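Local coordinates for lipase aflb (Neosartorya fumigata, PDB 6IDY), which probably hydrolyses the ester bonds of lipid substrates, as a calcium-binding fungal lipase with an alpha/beta-hydrolase-type core, at residues L14-I19 with N103-L108; L165-A170 with L195-A200. All blocks are in the same frame, centred on the assembly; numbering follows the deposited sequence.

Both segments of contact 1 precede those of contact 2 in sequence; the centres of the two contacts are about 16 Å apart and their nearest atoms about 6 Å apart, without touching. Contact 1 is peripheral and partly buried, bringing the start of helix 16-24 against the loop that follows helix 96-103. Contact 2 is buried near the centre of the molecule, where strands 161-166 and 190-195 of the mixed sheet run into their loops. Both lean on helix 414-424: Glu421 takes the hydroxyl of Tyr105 in contact 1 and touches Ala170 and Ala200 in contact 2. Helix 414-424 thus touches both the N-terminal helix 16-24 and the loops that leave the two strands.

Contact 1. Residues L14-I19 with N103-L108; sequences LSLVSI and NGYLNL
Ile19 meets Leu106 tip to tip, the CD1 methyl of Ile19 lying 3.5 Å from CD1 of Leu106, tighter than usual for two carbons. Leu106 CD1 also packs against Leu14 CB, so this one methyl touches both Leu14, just before helix 16-24, and Ile19 within it. Ile19 CD1 and Leu16 CD1 both approach the ring of Tyr105 obliquely, Leu16 CD1 coming to 3.7 Å from Tyr105 CE1. The ring suits this position because its carbons pack against aliphatic branches while its hydroxyl reaches on to Glu421 of helix 414-424. Leu16, buried, also touches Ala420 of that helix.

Asn103 provides the polar half of the contact. Its backbone O accepts from Leu16 N at 3.1 Å, in the carbonyl plane on a lone pair. With CG anti to the backbone N (chi1 -171°), its side chain reaches across the helix end, and OD1 accepts from Val17 N at 3.0 Å, the donor lying nearly along the C=O axis. An asparagine fits well, since a short neutral amide can offer an oxygen where helix N-H groups lack partners from a preceding turn. Ser15 does the same for the next one: its OG receives Ser18 N at 3.2 Å in an almost straight bond, while Ser18 OG donates to Ser15 O. A water adds a bridge, donating to Leu14 O and to Asn103 O, the latter at 2.7 Å, and accepting from Leu106 N.

The N-terminus of helix 16-24 is thus capped locally by the Ser15 N-cap, while Asn103, distant in sequence, takes up two further first-turn N-H groups; this docks the helix onto the segment following helix 96-103.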
loop_
_atom_site.group_PDB
_atom_site.type_symbol
_atom_site.label_atom_id
_atom_site.label_comp_id
_atom_site.label_asym_id
_atom_site.label_seq_id
_atom_site.Cartn_x
_atom_site.Cartn_y
_atom_site.Cartn_z
ATOM N N LEU A 14 -14.632 -0.351 -19.205
ATOM C CA LEU A 14 -15.185 -0.748 -17.912
ATOM C C LEU A 14 -14.983 0.337 -16.855
ATOM O O LEU A 14 -14.035 1.123 -16.951
ATOM C CB LEU A 14 -14.562 -2.071 -17.430
ATOM C CG LEU A 14 -15.032 -3.368 -18.096
ATOM C CD1 LEU A 14 -14.112 -4.519 -17.728
ATOM C CD2 LEU A 14 -16.468 -3.715 -17.704
ATOM N N SER A 15 -15.861 0.362 -15.837
ATOM C CA SER A 15 -15.817 1.345 -14.757
ATOM C C SER A 15 -16.056 0.708 -13.386
ATOM O O SER A 15 -16.447 -0.459 -13.305
ATOM C CB SER A 15 -16.844 2.447 -15.009
ATOM O OG SER A 15 -18.170 1.992 -14.792
ATOM N N LEU A 16 -15.846 1.492 -12.309
ATOM C CA LEU A 16 -16.078 1.082 -10.928
ATOM C C LEU A 16 -17.556 0.691 -10.769
ATOM O O LEU A 16 -17.849 -0.352 -10.180
ATOM C CB LEU A 16 -15.701 2.240 -9.985
ATOM C CG LEU A 16 -15.538 1.951 -8.499
ATOM C CD1 LEU A 16 -14.347 1.086 -8.248
ATOM C CD2 LEU A 16 -15.348 3.237 -7.722
ATOM N N VAL A 17 -18.469 1.488 -11.376
ATOM C CA VAL A 17 -19.917 1.262 -11.399
ATOM C C VAL A 17 -20.256 -0.078 -12.071
ATOM O O VAL A 17 -20.967 -0.878 -11.465
ATOM C CB VAL A 17 -20.688 2.467 -12.019
ATOM C CG1 VAL A 17 -22.106 2.082 -12.444
ATOM C CG2 VAL A 17 -20.726 3.645 -11.053
ATOM N N SER A 18 -19.734 -0.327 -13.296
ATOM C CA SER A 18 -19.979 -1.561 -14.054
ATOM C C SER A 18 -19.457 -2.809 -13.331
ATOM O O SER A 18 -20.172 -3.806 -13.263
ATOM C CB SER A 18 -19.417 -1.465 -15.472
ATOM O OG SER A 18 -18.011 -1.638 -15.504
ATOM N N ILE A 19 -18.234 -2.742 -12.763
ATOM C CA ILE A 19 -17.642 -3.859 -12.014
ATOM C C ILE A 19 -18.518 -4.210 -10.806
ATOM O O ILE A 19 -18.878 -5.377 -10.630
ATOM C CB ILE A 19 -16.162 -3.595 -11.618
ATOM C CG1 ILE A 19 -15.254 -3.514 -12.858
ATOM C CG2 ILE A 19 -15.656 -4.664 -10.642
ATOM C CD1 ILE A 19 -13.975 -2.754 -12.628
ATOM N N ASN A 103 -14.070 6.398 -10.337
ATOM C CA ASN A 103 -14.879 5.587 -11.251
ATOM C C ASN A 103 -14.142 5.216 -12.549
ATOM O O ASN A 103 -14.339 4.111 -13.058
ATOM C CB ASN A 103 -16.227 6.254 -11.540
ATOM C CG ASN A 103 -17.210 5.389 -12.299
ATOM O OD1 ASN A 103 -17.536 4.266 -11.901
ATOM N ND2 ASN A 103 -17.710 5.904 -13.408
ATOM N N GLY A 104 -13.287 6.117 -13.038
ATOM C CA GLY A 104 -12.515 5.901 -14.259
ATOM C C GLY A 104 -11.081 5.449 -14.061
ATOM O O GLY A 104 -10.243 5.707 -14.927
ATOM N N TYR A 105 -10.790 4.744 -12.940
ATOM C CA TYR A 105 -9.440 4.271 -12.585
ATOM C C TYR A 105 -8.827 3.270 -13.592
ATOM O O TYR A 105 -7.615 3.315 -13.802
ATOM C CB TYR A 105 -9.404 3.697 -11.144
ATOM C CG TYR A 105 -9.905 2.271 -11.011
ATOM C CD1 TYR A 105 -11.267 1.988 -10.993
ATOM C CD2 TYR A 105 -9.016 1.205 -10.918
ATOM C CE1 TYR A 105 -11.734 0.678 -10.898
ATOM C CE2 TYR A 105 -9.471 -0.111 -10.826
ATOM C CZ TYR A 105 -10.831 -0.370 -10.811
ATOM O OH TYR A 105 -11.285 -1.662 -10.695
ATOM N N LEU A 106 -9.644 2.358 -14.177
ATOM C CA LEU A 106 -9.167 1.332 -15.119
ATOM C C LEU A 106 -8.539 1.877 -16.395
ATOM O O LEU A 106 -7.555 1.319 -16.878
ATOM C CB LEU A 106 -10.273 0.334 -15.481
ATOM C CG LEU A 106 -10.598 -0.771 -14.483
ATOM C CD1 LEU A 106 -11.713 -1.616 -15.010
ATOM C CD2 LEU A 106 -9.391 -1.676 -14.220
ATOM N N ASN A 107 -9.109 2.955 -16.938
ATOM C CA ASN A 107 -8.628 3.592 -18.163
ATOM C C ASN A 107 -7.642 4.740 -17.893
ATOM O O ASN A 107 -7.101 5.315 -18.842
ATOM C CB ASN A 107 -9.808 4.032 -19.040
ATOM C CG ASN A 107 -10.625 2.868 -19.550
ATOM O OD1 ASN A 107 -11.694 2.551 -19.020
ATOM N ND2 ASN A 107 -10.131 2.192 -20.580
ATOM N N LEU A 108 -7.375 5.037 -16.606
ATOM C CA LEU A 108 -6.443 6.087 -16.189
ATOM C C LEU A 108 -4.997 5.694 -16.530
ATOM O O LEU A 108 -4.566 4.580 -16.211
ATOM C CB LEU A 108 -6.599 6.378 -14.679
ATOM C CG LEU A 108 -5.754 7.507 -14.079
ATOM C CD1 LEU A 108 -6.392 8.866 -14.320
ATOM C CD2 LEU A 108 -5.552 7.299 -12.590
HETATM O O HOH W 1 -12.654 2.555 -14.494
#

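Contact 2. Residues L165-A170 with L195-A200; sequences LVPGTA and LNIPQA
Leu195 N donates to Leu165 O at 3.1 Å, a nearly straight bond (N-H...O angle 166°) that belongs to the parallel pairing of strands 161-166 and 190-195. Just beyond it the ladder breaks, because Pro167 has no N-H to offer: its ring carbon CD instead lies 3.0 Å from Leu195 O, a close approach of a carbon to a carbonyl oxygen. The ring's other neighbour is Ile197, whose CD1 sits 4.0 Å from both CG and CD of Pro167. With CG1 anti to its own carbonyl carbon (chi1 -63°) and an extended chain beyond, Ile197 crosses the proline obliquely and reaches Val166 CG1 more loosely.

Farther along, the two loops meet again. Ala170 N approaches Ala200 O at 2.9 Å, but the angle of 117° makes this a weak hydrogen bond. Ala200 CB rests 3.7 Å from Ala170 C. Both alanines have positive phi, and their single methyls need little space where they pack against helix 414-424, at Glu421.

The next shell fixes these pieces. Val166 pairs through its backbone with Leu230 and Trp232 of the neighbouring strand region, and Val166 and Leu195 both pack on Val212 of helix 205-223. Asn196 turns away from the contact, its amide taking Gly174 N and giving to Leu110 O and Ser112 O. Thr169 OG1 is held by Gln234 and Gln288.

As in Candida antarctica lipase B, which shares the Val-Pro-Gly-Thr stretch and whose oxyanion hole uses this threonine and the glutamine after the nucleophile, Thr169 probably helps to form the oxyanion hole. The chemistry implies one good strand bond, ended by a proline that cannot continue the pairing, then loose apolar packing and a weak backbone bond between the loops.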
loop_
_atom_site.group_PDB
_atom_site.type_symbol
_atom_site.label_atom_id
_atom_site.label_comp_id
_atom_site.label_asym_id
_atom_site.label_seq_id
_atom_site.Cartn_x
_atom_site.Cartn_y
_atom_site.Cartn_z
ATOM N N LEU A 165 7.243 3.847 -5.350
ATOM C CA LEU A 165 5.989 3.751 -4.617
ATOM C C LEU A 165 5.341 2.410 -4.924
ATOM O O LEU A 165 4.956 2.154 -6.066
ATOM C CB LEU A 165 5.057 4.924 -4.949
ATOM C CG LEU A 165 5.624 6.341 -4.783
ATOM C CD1 LEU A 165 4.612 7.370 -5.246
ATOM C CD2 LEU A 165 6.063 6.617 -3.334
ATOM N N VAL A 166 5.292 1.528 -3.914
ATOM C CA VAL A 166 4.765 0.163 -4.032
ATOM C C VAL A 166 3.319 0.130 -3.511
ATOM O O VAL A 166 3.073 0.547 -2.383
ATOM C CB VAL A 166 5.696 -0.894 -3.358
ATOM C CG1 VAL A 166 5.176 -2.314 -3.569
ATOM C CG2 VAL A 166 7.127 -0.782 -3.880
ATOM N N PRO A 167 2.354 -0.354 -4.320
ATOM C CA PRO A 167 0.948 -0.333 -3.887
ATOM C C PRO A 167 0.584 -1.427 -2.894
ATOM O O PRO A 167 1.372 -2.342 -2.664
ATOM C CB PRO A 167 0.198 -0.538 -5.201
ATOM C CG PRO A 167 1.102 -1.416 -5.990
ATOM C CD PRO A 167 2.478 -0.891 -5.691
ATOM N N GLY A 168 -0.630 -1.328 -2.357
ATOM C CA GLY A 168 -1.194 -2.304 -1.443
ATOM C C GLY A 168 -2.168 -3.225 -2.149
ATOM O O GLY A 168 -2.307 -3.185 -3.376
ATOM N N THR A 169 -2.858 -4.051 -1.365
ATOM C CA THR A 169 -3.825 -5.032 -1.851
ATOM C C THR A 169 -5.002 -4.406 -2.589
ATOM O O THR A 169 -5.580 -3.415 -2.117
ATOM C CB THR A 169 -4.303 -5.902 -0.684
ATOM O OG1 THR A 169 -3.179 -6.538 -0.079
ATOM C CG2 THR A 169 -5.326 -6.938 -1.102
ATOM N N ALA A 170 -5.335 -4.998 -3.762
ATOM C CA ALA A 170 -6.491 -4.685 -4.605
ATOM C C ALA A 170 -6.570 -3.237 -5.104
ATOM O O ALA A 170 -7.583 -2.851 -5.691
ATOM C CB ALA A 170 -7.765 -5.059 -3.860
ATOM N N LEU A 195 4.787 1.633 -9.073
ATOM C CA LEU A 195 4.707 0.308 -9.638
ATOM C C LEU A 195 3.272 -0.178 -9.702
ATOM O O LEU A 195 2.669 -0.458 -8.675
ATOM C CB LEU A 195 5.595 -0.618 -8.799
ATOM C CG LEU A 195 5.771 -2.050 -9.250
ATOM C CD1 LEU A 195 6.603 -2.137 -10.535
ATOM C CD2 LEU A 195 6.434 -2.837 -8.153
ATOM N N ASN A 196 2.713 -0.256 -10.907
ATOM C CA ASN A 196 1.360 -0.778 -11.045
ATOM C C ASN A 196 1.485 -2.292 -11.201
ATOM O O ASN A 196 1.815 -2.776 -12.287
ATOM C CB ASN A 196 0.627 -0.133 -12.219
ATOM C CG ASN A 196 0.344 1.332 -12.009
ATOM O OD1 ASN A 196 -0.238 1.739 -10.998
ATOM N ND2 ASN A 196 0.748 2.155 -12.966
ATOM N N ILE A 197 1.310 -3.027 -10.089
ATOM C CA ILE A 197 1.398 -4.490 -10.074
ATOM C C ILE A 197 0.176 -5.077 -10.800
ATOM O O ILE A 197 -0.951 -4.729 -10.437
ATOM C CB ILE A 197 1.589 -5.055 -8.633
ATOM C CG1 ILE A 197 2.930 -4.554 -8.016
ATOM C CG2 ILE A 197 1.491 -6.597 -8.615
ATOM C CD1 ILE A 197 3.125 -4.802 -6.493
ATOM N N PRO A 198 0.375 -5.911 -11.861
ATOM C CA PRO A 198 -0.780 -6.484 -12.585
ATOM C C PRO A 198 -1.727 -7.264 -11.674
ATOM O O PRO A 198 -1.284 -7.898 -10.710
ATOM C CB PRO A 198 -0.129 -7.391 -13.642
ATOM C CG PRO A 198 1.266 -6.852 -13.802
ATOM C CD PRO A 198 1.654 -6.386 -12.431
ATOM N N GLN A 199 -3.044 -7.167 -11.964
ATOM C CA GLN A 199 -4.145 -7.779 -11.206
ATOM C C GLN A 199 -4.278 -7.096 -9.831
ATOM O O GLN A 199 -4.808 -7.681 -8.881
ATOM C CB GLN A 199 -3.997 -9.323 -11.100
ATOM C CG GLN A 199 -4.237 -10.101 -12.406
ATOM C CD GLN A 199 -3.238 -9.830 -13.512
ATOM O OE1 GLN A 199 -3.536 -9.136 -14.490
ATOM N NE2 GLN A 199 -2.034 -10.366 -13.391
ATOM N N ALA A 200 -3.774 -5.843 -9.740
ATOM C CA ALA A 200 -3.799 -4.977 -8.559
ATOM C C ALA A 200 -3.381 -5.699 -7.270
ATOM O O ALA A 200 -4.117 -5.685 -6.281
ATOM C CB ALA A 200 -5.181 -4.329 -8.410
#